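PDB 6H17: mutual gliding-motility protein MglA from Myxococcus xanthus DK 1622, which binds and hydrolyses GTP as an intracellular switch that coordinates the two gliding motilities of the bacterium and controls the direction and speed of gliding. Local coordinates for residues I15-P20 and G98-A103. Numbering follows the deposited sequence.
Sequences IVYYGP and GVVFVA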
loop_
_atom_site.group_PDB
_atom_site.type_symbol
_atom_site.label_atom_id
_atom_site.label_comp_id
_atom_site.label_asym_id
_atom_site.label_seq_id
_atom_site.Cartn_x
_atom_site.Cartn_y
_atom_site.Cartn_z
ATOM N N ILE A 15 -5.577 -4.081 -0.860
ATOM C CA ILE A 15 -4.193 -3.653 -0.668
ATOM C C ILE A 15 -4.218 -2.265 -0.048
ATOM O O ILE A 15 -4.907 -1.377 -0.566
ATOM C CB ILE A 15 -3.429 -3.578 -2.002
ATOM C CG1 ILE A 15 -3.441 -4.908 -2.744
ATOM C CG2 ILE A 15 -2.002 -3.045 -1.775
ATOM C CD1 ILE A 15 -2.947 -6.017 -1.991
ATOM N N VAL A 16 -3.478 -2.068 1.046
ATOM C CA VAL A 16 -3.389 -0.761 1.695
ATOM C C VAL A 16 -1.969 -0.216 1.543
ATOM O O VAL A 16 -0.995 -0.884 1.916
ATOM C CB VAL A 16 -3.806 -0.823 3.178
ATOM C CG1 VAL A 16 -3.587 0.534 3.844
ATOM C CG2 VAL A 16 -5.259 -1.253 3.284
ATOM N N TYR A 17 -1.867 1.011 1.022
ATOM C CA TYR A 17 -0.634 1.792 0.994
ATOM C C TYR A 17 -0.570 2.618 2.272
ATOM O O TYR A 17 -1.477 3.423 2.554
ATOM C CB TYR A 17 -0.626 2.676 -0.256
ATOM C CG TYR A 17 -0.232 1.949 -1.527
ATOM C CD1 TYR A 17 0.950 2.225 -2.171
ATOM C CD2 TYR A 17 -1.057 0.975 -2.086
ATOM C CE1 TYR A 17 1.321 1.568 -3.325
ATOM C CE2 TYR A 17 -0.692 0.321 -3.241
ATOM C CZ TYR A 17 0.500 0.614 -3.848
ATOM O OH TYR A 17 0.835 -0.082 -4.991
ATOM N N TYR A 18 0.505 2.430 3.021
ATOM C CA TYR A 18 0.693 3.014 4.340
ATOM C C TYR A 18 1.977 3.821 4.332
ATOM O O TYR A 18 2.815 3.655 3.445
ATOM C CB TYR A 18 0.820 1.883 5.371
ATOM C CG TYR A 18 0.246 2.117 6.745
ATOM C CD1 TYR A 18 -1.081 1.863 7.008
ATOM C CD2 TYR A 18 1.046 2.535 7.785
ATOM C CE1 TYR A 18 -1.602 2.034 8.257
ATOM C CE2 TYR A 18 0.537 2.722 9.060
ATOM C CZ TYR A 18 -0.803 2.465 9.284
ATOM O OH TYR A 18 -1.371 2.590 10.537
ATOM N N GLY A 19 2.155 4.692 5.324
ATOM C CA GLY A 19 3.363 5.479 5.436
ATOM C C GLY A 19 3.064 6.857 5.976
ATOM O O GLY A 19 1.911 7.256 6.097
ATOM N N PRO A 20 4.099 7.622 6.284
ATOM C CA PRO A 20 3.909 8.888 7.009
ATOM C C PRO A 20 3.303 9.971 6.124
ATOM O O PRO A 20 3.135 9.822 4.915
ATOM C CB PRO A 20 5.329 9.225 7.477
ATOM C CG PRO A 20 6.201 8.587 6.466
ATOM C CD PRO A 20 5.521 7.291 6.095
ATOM N N GLY A 98 -2.917 -7.267 1.714
ATOM C CA GLY A 98 -1.502 -6.983 1.526
ATOM C C GLY A 98 -1.242 -5.521 1.788
ATOM O O GLY A 98 -2.132 -4.681 1.614
ATOM N N VAL A 99 -0.014 -5.215 2.194
ATOM C CA VAL A 99 0.372 -3.850 2.532
ATOM C C VAL A 99 1.607 -3.434 1.752
ATOM O O VAL A 99 2.549 -4.216 1.572
ATOM C CB VAL A 99 0.637 -3.702 4.041
ATOM C CG1 VAL A 99 1.214 -2.337 4.370
ATOM C CG2 VAL A 99 -0.633 -3.927 4.835
ATOM N N VAL A 100 1.605 -2.188 1.292
ATOM C CA VAL A 100 2.792 -1.523 0.766
ATOM C C VAL A 100 3.109 -0.415 1.747
ATOM O O VAL A 100 2.271 0.475 1.967
ATOM C CB VAL A 100 2.556 -0.929 -0.628
ATOM C CG1 VAL A 100 3.782 -0.144 -1.066
ATOM C CG2 VAL A 100 2.212 -2.010 -1.640
ATOM N N PHE A 101 4.301 -0.447 2.341
ATOM C CA PHE A 101 4.758 0.666 3.165
ATOM C C PHE A 101 5.581 1.596 2.288
ATOM O O PHE A 101 6.621 1.189 1.764
ATOM C CB PHE A 101 5.581 0.205 4.360
ATOM C CG PHE A 101 5.943 1.337 5.275
ATOM C CD1 PHE A 101 7.133 2.049 5.130
ATOM C CD2 PHE A 101 5.059 1.725 6.264
ATOM C CE1 PHE A 101 7.439 3.101 5.979
ATOM C CE2 PHE A 101 5.350 2.783 7.106
ATOM C CZ PHE A 101 6.536 3.446 6.984
ATOM N N VAL A 102 5.141 2.836 2.143
ATOM C CA VAL A 102 5.820 3.842 1.345
ATOM C C VAL A 102 6.635 4.701 2.298
ATOM O O VAL A 102 6.080 5.466 3.091
ATOM C CB VAL A 102 4.834 4.690 0.537
ATOM C CG1 VAL A 102 5.574 5.734 -0.286
ATOM C CG2 VAL A 102 3.955 3.816 -0.362
ATOM N N ALA A 103 7.956 4.571 2.247
ATOM C CA ALA A 103 8.844 5.377 3.075
ATOM C C ALA A 103 9.303 6.599 2.297
ATOM O O ALA A 103 9.598 6.525 1.098
ATOM C CB ALA A 103 10.047 4.541 3.485
#
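Tyr17 and Val100 pack side by side where two neighbouring parallel strands of a Ras-like GTPase, 10-18 and 98-104, run through the centre of the sheet, a worked example of how a P-loop fold carries its nucleotide-binding loop on a buried strand. Four backbone hydrogen bonds hold the register: Val16 N to Gly98 O, Val100 N to Val16 O, Tyr18 N to Val100 O and Val102 N to Tyr18 O, the last at 2.8 Å and almost straight (177°).

Traced from CB outward, Val100 fits against Tyr17 atom by atom. Its CB sits over the middle of the Tyr17 ring, 3.9 Å from the centroid, in a CH-pi contact. With CG1 anti to the backbone N (chi1 175°), that methyl reaches Tyr17 CE1 at 3.8 Å, while CG2 lies over the phenol end, 3.8 Å from Tyr17 CZ. Val102 CG2 comes instead to the ring's edge, 3.9 Å from Tyr17 CD1. Helix 176-193 packs on this side through Leu180, Thr179 and Val183. A serine in place of Tyr17 would probably leave Val100 without the ring face it lies against and open a gap beneath that helix.

On the other face, Tyr18 and Phe101 meet helix 110-125, where the Tyr18 hydroxyl is hydrogen-bonded to Asn119 and Asn123. Phe101 brings its CE2 to 3.7 Å from Gly19 CA, just where the chain leaves the strand for the predicted GTP-binding loop. The backbone angles at Gly19 call for glycine, and a CB would run into Val102 O. That carbonyl oxygen is buried without a hydrogen-bonding partner, and the carbon Pro20 CD lies 3.6 Å from Val102 O.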